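Local structure of endoribonuclease AbiQ (Lactococcus lactis, 4GLK) at residues E134-H142 and Y148-E159. The protein acts as the toxin of a type III toxin-antitoxin system, an endoribonuclease, probably sequence-specific, that is neutralised by its cognate RNA antitoxin AntiQ. The protein carries 1 engineered substitution. Sequence-based numbering, arbitrary orientation.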
loop_
_atom_site.group_PDB
_atom_site.type_symbol
_atom_site.label_atom_id
_atom_site.label_comp_id
_atom_site.label_asym_id
_atom_site.label_seq_id
_atom_site.Cartn_x
_atom_site.Cartn_y
_atom_site.Cartn_z
ATOM N N GLU A 134 7.687 -5.924 6.215
ATOM C CA GLU A 134 8.206 -6.329 7.526
ATOM C C GLU A 134 9.398 -5.473 7.902
ATOM O O GLU A 134 9.428 -4.991 9.027
ATOM C CB GLU A 134 8.648 -7.802 7.512
ATOM C CG GLU A 134 7.937 -8.672 8.517
ATOM C CD GLU A 134 8.602 -10.028 8.643
ATOM O OE1 GLU A 134 9.391 -10.205 9.599
ATOM O OE2 GLU A 134 8.367 -10.898 7.772
ATOM N N VAL A 135 10.383 -5.295 6.977
ATOM C CA VAL A 135 11.544 -4.425 7.223
ATOM C C VAL A 135 11.026 -3.006 7.561
ATOM O O VAL A 135 11.367 -2.466 8.584
ATOM C CB VAL A 135 12.533 -4.391 6.025
ATOM C CG1 VAL A 135 13.580 -3.284 6.190
ATOM C CG2 VAL A 135 13.225 -5.734 5.839
ATOM N N VAL A 136 10.175 -2.441 6.738
ATOM C CA VAL A 136 9.632 -1.081 6.949
ATOM C C VAL A 136 8.917 -0.987 8.324
ATOM O O VAL A 136 9.147 -0.038 9.081
ATOM C CB VAL A 136 8.715 -0.664 5.760
ATOM C CG1 VAL A 136 8.022 0.659 6.030
ATOM C CG2 VAL A 136 9.513 -0.585 4.457
ATOM N N TYR A 137 8.088 -1.992 8.642
ATOM C CA TYR A 137 7.337 -2.060 9.909
ATOM C C TYR A 137 8.271 -2.047 11.119
ATOM O O TYR A 137 8.126 -1.185 11.985
ATOM C CB TYR A 137 6.445 -3.302 9.929
ATOM C CG TYR A 137 5.505 -3.378 11.112
ATOM C CD1 TYR A 137 4.274 -2.731 11.090
ATOM C CD2 TYR A 137 5.826 -4.133 12.236
ATOM C CE1 TYR A 137 3.388 -2.828 12.160
ATOM C CE2 TYR A 137 4.943 -4.241 13.313
ATOM C CZ TYR A 137 3.730 -3.579 13.272
ATOM O OH TYR A 137 2.860 -3.675 14.328
ATOM N N ARG A 138 9.260 -2.956 11.143
ATOM C CA ARG A 138 10.210 -3.097 12.241
ATOM C C ARG A 138 11.114 -1.879 12.393
ATOM O O ARG A 138 11.274 -1.380 13.513
ATOM C CB ARG A 138 11.041 -4.377 12.091
ATOM C CG ARG A 138 10.223 -5.659 12.200
ATOM C CD ARG A 138 11.164 -6.840 12.217
ATOM N NE ARG A 138 10.510 -8.111 11.886
ATOM C CZ ARG A 138 10.445 -9.152 12.706
ATOM N NH1 ARG A 138 10.934 -9.075 13.936
ATOM N NH2 ARG A 138 9.864 -10.276 12.308
ATOM N N LYS A 139 11.679 -1.387 11.285
ATOM C CA LYS A 139 12.566 -0.204 11.314
ATOM C C LYS A 139 11.843 1.042 11.825
ATOM O O LYS A 139 12.405 1.773 12.633
ATOM C CB LYS A 139 13.188 0.056 9.933
ATOM C CG LYS A 139 14.218 -1.000 9.519
ATOM C CD LYS A 139 15.645 -0.533 9.720
ATOM C CE LYS A 139 16.644 -1.637 9.492
ATOM N NZ LYS A 139 18.025 -1.187 9.808
ATOM N N ALA A 140 10.582 1.249 11.415
ATOM C CA ALA A 140 9.814 2.430 11.862
ATOM C C ALA A 140 9.198 2.319 13.264
ATOM O O ALA A 140 9.228 3.288 14.027
ATOM C CB ALA A 140 8.724 2.760 10.850
ATOM N N ALA A 141 8.576 1.166 13.567
ATOM C CA ALA A 141 7.848 0.950 14.817
ATOM C C ALA A 141 8.621 0.326 15.964
ATOM O O ALA A 141 8.301 0.604 17.122
ATOM C CB ALA A 141 6.594 0.142 14.533
ATOM N N HIS A 142 9.623 -0.517 15.681
ATOM C CA HIS A 142 10.375 -1.196 16.736
ATOM C C HIS A 142 11.785 -0.632 16.938
ATOM O O HIS A 142 12.191 -0.407 18.076
ATOM C CB HIS A 142 10.435 -2.713 16.479
ATOM C CG HIS A 142 9.094 -3.404 16.469
ATOM N ND1 HIS A 142 8.975 -4.698 16.026
ATOM C CD2 HIS A 142 7.875 -2.973 16.855
ATOM C CE1 HIS A 142 7.695 -5.021 16.149
ATOM N NE2 HIS A 142 6.999 -3.998 16.645
ATOM N N TYR A 148 13.332 5.580 8.199
ATOM C CA TYR A 148 12.037 4.916 8.130
ATOM C C TYR A 148 10.951 5.606 8.954
ATOM O O TYR A 148 9.832 5.742 8.461
ATOM C CB TYR A 148 12.168 3.442 8.518
ATOM C CG TYR A 148 12.967 2.618 7.531
ATOM C CD1 TYR A 148 14.359 2.608 7.561
ATOM C CD2 TYR A 148 12.329 1.766 6.637
ATOM C CE1 TYR A 148 15.097 1.803 6.693
ATOM C CE2 TYR A 148 13.052 0.960 5.762
ATOM C CZ TYR A 148 14.437 0.984 5.789
ATOM O OH TYR A 148 15.135 0.175 4.930
ATOM N N LEU A 149 11.269 6.025 10.195
ATOM C CA LEU A 149 10.330 6.684 11.122
ATOM C C LEU A 149 9.728 7.928 10.501
ATOM O O LEU A 149 8.516 8.108 10.561
ATOM C CB LEU A 149 11.058 7.110 12.414
ATOM C CG LEU A 149 10.618 6.534 13.761
ATOM C CD1 LEU A 149 11.394 7.205 14.866
ATOM C CD2 LEU A 149 9.119 6.757 14.026
ATOM N N LYS A 150 10.587 8.786 9.908
ATOM C CA LYS A 150 10.197 10.048 9.284
ATOM C C LYS A 150 9.318 9.929 8.031
ATOM O O LYS A 150 8.509 10.823 7.768
ATOM C CB LYS A 150 11.416 10.951 9.061
ATOM C CG LYS A 150 12.314 10.580 7.884
ATOM C CD LYS A 150 13.458 11.565 7.767
ATOM C CE LYS A 150 14.188 11.423 6.462
ATOM N NZ LYS A 150 13.394 11.979 5.340
ATOM N N PHE A 151 9.504 8.854 7.246
ATOM C CA PHE A 151 8.728 8.605 6.019
ATOM C C PHE A 151 7.495 7.778 6.243
ATOM O O PHE A 151 6.544 7.858 5.471
ATOM C CB PHE A 151 9.585 7.907 4.945
ATOM C CG PHE A 151 10.307 8.864 4.028
ATOM C CD1 PHE A 151 9.600 9.705 3.176
ATOM C CD2 PHE A 151 11.696 8.948 4.039
ATOM C CE1 PHE A 151 10.269 10.605 2.340
ATOM C CE2 PHE A 151 12.365 9.838 3.186
ATOM C CZ PHE A 151 11.644 10.668 2.351
ATOM N N SER A 152 7.507 6.955 7.251
ATOM C CA SER A 152 6.377 6.068 7.410
ATOM C C SER A 152 5.316 6.505 8.357
ATOM O O SER A 152 5.537 7.388 9.185
ATOM C CB SER A 152 6.828 4.635 7.671
ATOM O OG SER A 152 7.650 4.605 8.821
ATOM N N CYS A 153 4.124 5.921 8.175
ATOM C CA CYS A 153 2.939 6.105 9.000
ATOM C C CYS A 153 3.324 5.656 10.394
ATOM O O CYS A 153 4.177 4.773 10.545
ATOM C CB CYS A 153 1.795 5.247 8.464
ATOM S SG CYS A 153 1.039 5.853 6.929
ATOM N N ASP A 154 2.683 6.214 11.416
ATOM C CA ASP A 154 2.930 5.762 12.784
ATOM C C ASP A 154 2.068 4.489 12.878
ATOM O O ASP A 154 0.892 4.572 13.224
ATOM C CB ASP A 154 2.496 6.849 13.783
ATOM C CG ASP A 154 2.774 6.538 15.244
ATOM O OD1 ASP A 154 3.039 5.355 15.561
ATOM O OD2 ASP A 154 2.679 7.475 16.080
ATOM N N PHE A 155 2.643 3.331 12.456
ATOM C CA PHE A 155 1.965 2.036 12.371
ATOM C C PHE A 155 1.216 1.596 13.621
ATOM O O PHE A 155 0.082 1.138 13.518
ATOM C CB PHE A 155 2.904 0.937 11.840
ATOM C CG PHE A 155 3.459 1.193 10.459
ATOM C CD1 PHE A 155 2.608 1.437 9.382
ATOM C CD2 PHE A 155 4.828 1.154 10.224
ATOM C CE1 PHE A 155 3.122 1.711 8.117
ATOM C CE2 PHE A 155 5.343 1.430 8.951
ATOM C CZ PHE A 155 4.484 1.686 7.900
ATOM N N LYS A 156 1.847 1.728 14.792
ATOM C CA LYS A 156 1.260 1.360 16.081
ATOM C C LYS A 156 0.062 2.192 16.508
ATOM O O LYS A 156 -0.917 1.638 17.019
ATOM C CB LYS A 156 2.337 1.301 17.154
ATOM C CG LYS A 156 2.781 -0.132 17.434
ATOM C CD LYS A 156 3.528 -0.840 16.331
ATOM C CE LYS A 156 4.292 -2.018 16.887
ATOM N NZ LYS A 156 3.449 -3.231 16.989
ATOM N N LEU A 157 0.121 3.503 16.279
ATOM C CA LEU A 157 -0.989 4.419 16.560
ATOM C C LEU A 157 -2.192 4.037 15.652
ATOM O O LEU A 157 -3.327 3.978 16.127
ATOM C CB LEU A 157 -0.540 5.876 16.305
ATOM C CG LEU A 157 -1.628 6.965 16.294
ATOM C CD1 LEU A 157 -2.059 7.322 17.702
ATOM C CD2 LEU A 157 -1.148 8.219 15.570
ATOM N N LEU A 158 -1.916 3.717 14.371
ATOM C CA LEU A 158 -2.944 3.315 13.412
ATOM C C LEU A 158 -3.607 2.003 13.852
ATOM O O LEU A 158 -4.819 1.897 13.779
ATOM C CB LEU A 158 -2.379 3.203 11.986
ATOM C CG LEU A 158 -1.957 4.488 11.259
ATOM C CD1 LEU A 158 -1.360 4.150 9.916
ATOM C CD2 LEU A 158 -3.156 5.395 10.960
ATOM N N GLU A 159 -2.819 1.058 14.375
ATOM C CA GLU A 159 -3.299 -0.212 14.916
ATOM C C GLU A 159 -4.217 0.017 16.112
ATOM O O GLU A 159 -5.278 -0.590 16.158
ATOM C CB GLU A 159 -2.131 -1.115 15.325
ATOM C CG GLU A 159 -1.451 -1.793 14.150
ATOM C CD GLU A 159 -0.224 -2.624 14.480
ATOM O OE1 GLU A 159 0.427 -3.113 13.533
ATOM O OE2 GLU A 159 0.070 -2.817 15.678
#
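The phenol oxygen of Tyr137 is the polar centre here, and two side chains of the helix that starts at Phe155 grip it. It donates to OE1 of Glu159, 2.6 Å from Tyr137 OH, and accepts from Lys156, whose NZ lies 2.8 Å from the same oxygen. With one bond given and one taken, the hydroxyl has its rotation settled. The carboxylate is met on its syn side, 22° out of its plane, and OE1 also bonds Tyr46 OH, so a single carboxylate oxygen serves two tyrosines. Lys156 gets there by bending at chi2 (68°) and again at chi4; its chain passes the methyl of Ala141, and CE comes to the edge of the His142 ring, 3.4 Å from NE2. A long ion pair to Glu159 OE2 gives the ammonium a second, weaker partner. Elsewhere on the first helix, Arg138 NH2 bonds Glu134 OE1 on its anti side at 2.8 Å, and Lys139 NZ has long, weak ion pairs to Glu143 and Asp145.

Away from the hydroxyl the contact turns apolar. The Tyr137 and Phe155 rings run nearly parallel but slid apart, with little overlap, while Val136 CG1 touches the edge of Phe155. Tyr148 is a knob among Val135, Val136, Lys139 and Ala140: Lys139 CB sits over one ring face, 3.7 Å from the ring centroid in a CH-pi contact, and Val136 CG2 packs against CE2. Ala140 CB packs against Phe155 CE2 and Tyr148 CB. Tyr148 O accepts from Ser152 N at 2.9 Å.

Helices 126-143, 146-151 and 155-166 follow one another through short connections, residues 155-159 running at 93° to residues 134-142. On the sheet side, Val136, Ser152 and Phe155 rest on strand 79-94, and Tyr137 reaches Leu39 of strand 33-40.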